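Long-range contact in ankyrin repeat domain protein (Legionella pneumophila subsp. pneumophila, PDB 6MCA), which is a bacterial effector that interacts with the host LARP7 component of the 7SK snRNP complex and carries ankyrin repeats beside a cysteine protease-like fold: residues L259-F270 / F311-H322. Residues are numbered along the deposited sequence; the frame is centred on the assembly and turned at random.
Sequences LPAASRGHALCF and FLYKKQNRRYYH
Phe311 and Tyr321 press their rings onto one face of the hairpin formed by strands 256-263 and 266-273. Ala261 CB sits over the Tyr321 ring as a CH-pi contact, 3.5 Å from CE1, while Tyr320 packs on the opposite face of that ring. Phe311 is held between Leu259 CD1 over one face and Tyr321 CE1 over the other. Its edge meets the face of Phe270 in an offset edge-to-face pair, planes at 87°, with Phe311 CZ 3.3 Å from Phe270 CD1. Leu312 crosses Leu259 at about a right angle, the CD1 of Leu312 lying 3.6 Å from Leu259 CD2.

Within the helical segment a hydrogen bond helps fix the Tyr321 ring: Tyr321 OH donates to Phe311 O (2.7 Å), in the carbonyl plane, tying helix 318-329 back to the end of helix 305-312. With CG beside the backbone N (chi1 -66°), the Tyr321 side chain reaches back toward that carbonyl. Asn317 is the N-cap of helix 318-329, its OD1 accepting from Tyr320 N at 3.0 Å. Trp277 of strand 276-280 extends the cluster, touching Leu259 and Phe311 and meeting the Phe270 ring.

Toward the type I' turn of the hairpin, Ser263 to His266, water takes over: one molecule links Ser263 OG (3.1 Å) to Gln316 O, and another accepts from Gln316 N while donating to Ala262 O and to Tyr321 OH, both weak. Farther out, the exposed guanidiniums of Arg264 and Arg318 stack, planes at 19° and centres 3.6 Å apart, although Arg264 is poorly ordered.

Thus the helical segment packs on one face of the five-stranded antiparallel sheet, at its 256-263 end, through apolar and aromatic contacts, with polar links across the interface carried by water. The two stacked arginines should repel each other unless solvent or counterions screen their charge.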
loop_
_atom_site.group_PDB
_atom_site.type_symbol
_atom_site.label_atom_id
_atom_site.label_comp_id
_atom_site.label_asym_id
_atom_site.label_seq_id
_atom_site.Cartn_x
_atom_site.Cartn_y
_atom_site.Cartn_z
ATOM N N LEU A 259 3.181 -14.183 3.572
ATOM C CA LEU A 259 3.642 -13.676 4.865
ATOM C C LEU A 259 4.634 -12.544 4.649
ATOM O O LEU A 259 5.815 -12.797 4.350
ATOM C CB LEU A 259 4.280 -14.794 5.686
ATOM C CG LEU A 259 3.334 -15.881 6.189
ATOM C CD1 LEU A 259 4.109 -17.056 6.756
ATOM C CD2 LEU A 259 2.402 -15.307 7.234
ATOM N N PRO A 260 4.204 -11.285 4.742
ATOM C CA PRO A 260 5.168 -10.177 4.739
ATOM C C PRO A 260 5.768 -10.002 6.128
ATOM O O PRO A 260 5.052 -9.992 7.131
ATOM C CB PRO A 260 4.319 -8.962 4.337
ATOM C CG PRO A 260 2.997 -9.528 3.859
ATOM C CD PRO A 260 2.821 -10.807 4.611
ATOM N N ALA A 261 7.091 -9.880 6.180
ATOM C CA ALA A 261 7.820 -9.716 7.426
ATOM C C ALA A 261 8.600 -8.410 7.395
ATOM O O ALA A 261 9.161 -8.031 6.359
ATOM C CB ALA A 261 8.774 -10.890 7.669
ATOM N N ALA A 262 8.629 -7.728 8.536
ATOM C CA ALA A 262 9.371 -6.487 8.698
ATOM C C ALA A 262 10.716 -6.798 9.343
ATOM O O ALA A 262 10.767 -7.388 10.427
ATOM C CB ALA A 262 8.584 -5.486 9.543
ATOM N N SER A 263 11.797 -6.404 8.675
ATOM C CA SER A 263 13.145 -6.632 9.173
ATOM C C SER A 263 14.050 -5.524 8.657
ATOM O O SER A 263 14.052 -5.234 7.456
ATOM C CB SER A 263 13.673 -8.003 8.736
ATOM O OG SER A 263 15.035 -8.165 9.089
ATOM N N ARG A 264 14.796 -4.902 9.571
ATOM C CA ARG A 264 15.781 -3.876 9.230
ATOM C C ARG A 264 15.149 -2.737 8.432
ATOM O O ARG A 264 15.732 -2.230 7.470
ATOM C CB ARG A 264 16.952 -4.487 8.463
ATOM C CG ARG A 264 17.901 -5.306 9.311
ATOM C CD ARG A 264 18.991 -5.857 8.417
ATOM N NE ARG A 264 20.142 -4.968 8.354
ATOM C CZ ARG A 264 21.198 -5.185 7.577
ATOM N NH1 ARG A 264 21.222 -6.239 6.766
ATOM N NH2 ARG A 264 22.211 -4.329 7.572
ATOM N N GLY A 265 13.940 -2.341 8.821
ATOM C CA GLY A 265 13.251 -1.264 8.141
ATOM C C GLY A 265 12.726 -1.593 6.762
ATOM O O GLY A 265 12.297 -0.681 6.049
ATOM N N HIS A 266 12.739 -2.864 6.362
ATOM C CA HIS A 266 12.279 -3.262 5.042
ATOM C C HIS A 266 11.281 -4.403 5.161
ATOM O O HIS A 266 11.292 -5.165 6.130
ATOM C CB HIS A 266 13.446 -3.693 4.144
ATOM C CG HIS A 266 14.413 -2.591 3.839
ATOM N ND1 HIS A 266 14.050 -1.261 3.847
ATOM C CD2 HIS A 266 15.728 -2.622 3.520
ATOM C CE1 HIS A 266 15.101 -0.520 3.545
ATOM N NE2 HIS A 266 16.131 -1.321 3.342
ATOM N N ALA A 267 10.415 -4.517 4.162
ATOM C CA ALA A 267 9.459 -5.612 4.084
ATOM C C ALA A 267 9.997 -6.663 3.123
ATOM O O ALA A 267 10.180 -6.386 1.933
ATOM C CB ALA A 267 8.087 -5.116 3.630
ATOM N N LEU A 268 10.269 -7.855 3.641
ATOM C CA LEU A 268 10.581 -9.001 2.802
ATOM C C LEU A 268 9.381 -9.936 2.804
ATOM O O LEU A 268 8.534 -9.887 3.699
ATOM C CB LEU A 268 11.848 -9.724 3.276
ATOM C CG LEU A 268 11.892 -10.400 4.647
ATOM C CD1 LEU A 268 12.952 -11.488 4.640
ATOM C CD2 LEU A 268 12.183 -9.391 5.741
ATOM N N CYS A 269 9.276 -10.767 1.774
ATOM C CA CYS A 269 8.055 -11.533 1.576
ATOM C C CYS A 269 8.342 -13.026 1.576
ATOM O O CYS A 269 9.384 -13.470 1.091
ATOM C CB CYS A 269 7.361 -11.125 0.276
ATOM S SG CYS A 269 6.620 -9.477 0.350
ATOM N N PHE A 270 7.418 -13.797 2.135
ATOM C CA PHE A 270 7.496 -15.246 2.109
ATOM C C PHE A 270 6.209 -15.798 1.520
ATOM O O PHE A 270 5.128 -15.245 1.739
ATOM C CB PHE A 270 7.732 -15.816 3.509
ATOM C CG PHE A 270 9.033 -15.390 4.125
ATOM C CD1 PHE A 270 9.137 -14.179 4.789
ATOM C CD2 PHE A 270 10.155 -16.196 4.032
ATOM C CE1 PHE A 270 10.333 -13.786 5.359
ATOM C CE2 PHE A 270 11.354 -15.809 4.600
ATOM C CZ PHE A 270 11.443 -14.602 5.263
ATOM N N PHE A 311 6.035 -15.450 13.880
ATOM C CA PHE A 311 6.396 -14.863 12.596
ATOM C C PHE A 311 5.791 -13.477 12.411
ATOM O O PHE A 311 6.480 -12.553 11.966
ATOM C CB PHE A 311 5.941 -15.796 11.473
ATOM C CG PHE A 311 6.638 -15.567 10.163
ATOM C CD1 PHE A 311 6.285 -14.506 9.347
ATOM C CD2 PHE A 311 7.639 -16.425 9.743
ATOM C CE1 PHE A 311 6.923 -14.301 8.140
ATOM C CE2 PHE A 311 8.281 -16.225 8.539
ATOM C CZ PHE A 311 7.923 -15.163 7.737
ATOM N N LEU A 312 4.510 -13.313 12.738
ATOM C CA LEU A 312 3.784 -12.092 12.411
ATOM C C LEU A 312 3.490 -11.195 13.603
ATOM O O LEU A 312 3.346 -9.985 13.421
ATOM C CB LEU A 312 2.452 -12.431 11.729
ATOM C CG LEU A 312 2.486 -12.925 10.284
ATOM C CD1 LEU A 312 1.071 -13.213 9.808
ATOM C CD2 LEU A 312 3.166 -11.912 9.377
ATOM N N TYR A 313 3.389 -11.746 14.813
ATOM C CA TYR A 313 2.861 -11.008 15.953
ATOM C C TYR A 313 3.858 -10.877 17.099
ATOM O O TYR A 313 3.488 -10.396 18.176
ATOM C CB TYR A 313 1.568 -11.674 16.431
ATOM C CG TYR A 313 0.577 -11.861 15.304
ATOM C CD1 TYR A 313 0.104 -10.769 14.586
ATOM C CD2 TYR A 313 0.136 -13.126 14.938
ATOM C CE1 TYR A 313 -0.793 -10.930 13.547
ATOM C CE2 TYR A 313 -0.763 -13.295 13.898
ATOM C CZ TYR A 313 -1.224 -12.193 13.208
ATOM O OH TYR A 313 -2.116 -12.352 12.173
ATOM N N LYS A 314 5.107 -11.287 16.899
ATOM C CA LYS A 314 6.188 -11.008 17.831
ATOM C C LYS A 314 7.316 -10.301 17.093
ATOM O O LYS A 314 7.483 -10.462 15.881
ATOM C CB LYS A 314 6.727 -12.286 18.489
ATOM C CG LYS A 314 5.711 -13.065 19.310
ATOM C CD LYS A 314 6.417 -14.028 20.256
ATOM C CE LYS A 314 5.430 -14.886 21.031
ATOM N NZ LYS A 314 5.026 -16.091 20.257
ATOM N N LYS A 315 8.088 -9.511 17.834
ATOM C CA LYS A 315 9.230 -8.812 17.259
ATOM C C LYS A 315 10.400 -9.778 17.125
ATOM O O LYS A 315 10.827 -10.385 18.113
ATOM C CB LYS A 315 9.612 -7.612 18.125
ATOM N N GLN A 316 10.912 -9.929 15.904
ATOM C CA GLN A 316 12.024 -10.824 15.622
ATOM C C GLN A 316 13.131 -10.052 14.916
ATOM O O GLN A 316 12.902 -8.982 14.344
ATOM C CB GLN A 316 11.581 -12.020 14.761
ATOM C CG GLN A 316 10.323 -12.728 15.255
ATOM C CD GLN A 316 10.582 -13.650 16.434
ATOM O OE1 GLN A 316 11.699 -13.727 16.946
ATOM N NE2 GLN A 316 9.545 -14.356 16.870
ATOM N N ASN A 317 14.341 -10.606 14.963
ATOM C CA ASN A 317 15.499 -10.007 14.320
ATOM C C ASN A 317 15.755 -10.688 12.976
ATOM O O ASN A 317 15.070 -11.634 12.584
ATOM C CB ASN A 317 16.722 -10.080 15.246
ATOM C CG ASN A 317 16.998 -11.488 15.756
ATOM O OD1 ASN A 317 16.659 -12.478 15.107
ATOM N ND2 ASN A 317 17.620 -11.581 16.927
ATOM N N ARG A 318 16.754 -10.183 12.254
ATOM C CA ARG A 318 17.134 -10.777 10.976
ATOM C C ARG A 318 17.552 -12.242 11.122
ATOM O O ARG A 318 17.372 -13.038 10.190
ATOM C CB ARG A 318 18.267 -9.951 10.369
ATOM C CG ARG A 318 19.538 -10.029 11.227
ATOM C CD ARG A 318 20.252 -8.703 11.405
ATOM N NE ARG A 318 21.232 -8.425 10.359
ATOM C CZ ARG A 318 22.029 -7.361 10.363
ATOM N NH1 ARG A 318 21.924 -6.479 11.346
ATOM N NH2 ARG A 318 22.909 -7.158 9.383
ATOM N N ARG A 319 18.121 -12.609 12.275
ATOM C CA ARG A 319 18.555 -13.986 12.491
ATOM C C ARG A 319 17.378 -14.952 12.465
ATOM O O ARG A 319 17.521 -16.094 12.013
ATOM C CB ARG A 319 19.309 -14.089 13.819
ATOM C CG ARG A 319 19.642 -15.506 14.256
ATOM C CD ARG A 319 21.017 -15.927 13.772
ATOM N NE ARG A 319 21.373 -17.258 14.257
ATOM C CZ ARG A 319 22.143 -17.483 15.318
ATOM N NH1 ARG A 319 22.643 -16.465 16.004
ATOM N NH2 ARG A 319 22.414 -18.726 15.689
ATOM N N TYR A 320 16.207 -14.509 12.929
ATOM C CA TYR A 320 15.030 -15.369 12.905
ATOM C C TYR A 320 14.580 -15.645 11.476
ATOM O O TYR A 320 14.332 -16.799 11.103
ATOM C CB TYR A 320 13.898 -14.731 13.712
ATOM C CG TYR A 320 12.569 -15.444 13.568
ATOM C CD1 TYR A 320 12.265 -16.548 14.352
ATOM C CD2 TYR A 320 11.620 -15.013 12.648
ATOM C CE1 TYR A 320 11.056 -17.204 14.225
ATOM C CE2 TYR A 320 10.407 -15.665 12.513
ATOM C CZ TYR A 320 10.131 -16.758 13.305
ATOM O OH TYR A 320 8.926 -17.411 13.178
ATOM N N TYR A 321 14.472 -14.598 10.658
ATOM C CA TYR A 321 13.934 -14.745 9.313
ATOM C C TYR A 321 14.940 -15.313 8.324
ATOM O O TYR A 321 14.531 -15.822 7.276
ATOM C CB TYR A 321 13.419 -13.398 8.799
ATOM C CG TYR A 321 12.223 -12.880 9.560
ATOM C CD1 TYR A 321 11.003 -13.543 9.507
ATOM C CD2 TYR A 321 12.313 -11.732 10.336
ATOM C CE1 TYR A 321 9.906 -13.078 10.207
ATOM C CE2 TYR A 321 11.220 -11.258 11.038
ATOM C CZ TYR A 321 10.020 -11.933 10.969
ATOM O OH TYR A 321 8.931 -11.466 11.666
ATOM N N HIS A 322 16.237 -15.245 8.620
ATOM C CA HIS A 322 17.245 -15.707 7.679
ATOM C C HIS A 322 17.944 -16.991 8.107
ATOM O O HIS A 322 18.838 -17.455 7.392
ATOM C CB HIS A 322 18.284 -14.607 7.438
ATOM C CG HIS A 322 17.770 -13.471 6.608
ATOM N ND1 HIS A 322 17.635 -13.555 5.239
ATOM C CD2 HIS A 322 17.351 -12.232 6.953
ATOM C CE1 HIS A 322 17.158 -12.413 4.775
ATOM N NE2 HIS A 322 16.976 -11.594 5.795
HETATM O O HOH W 1 9.410 -8.509 13.397
HETATM O O HOH W 2 13.935 -8.193 12.036
#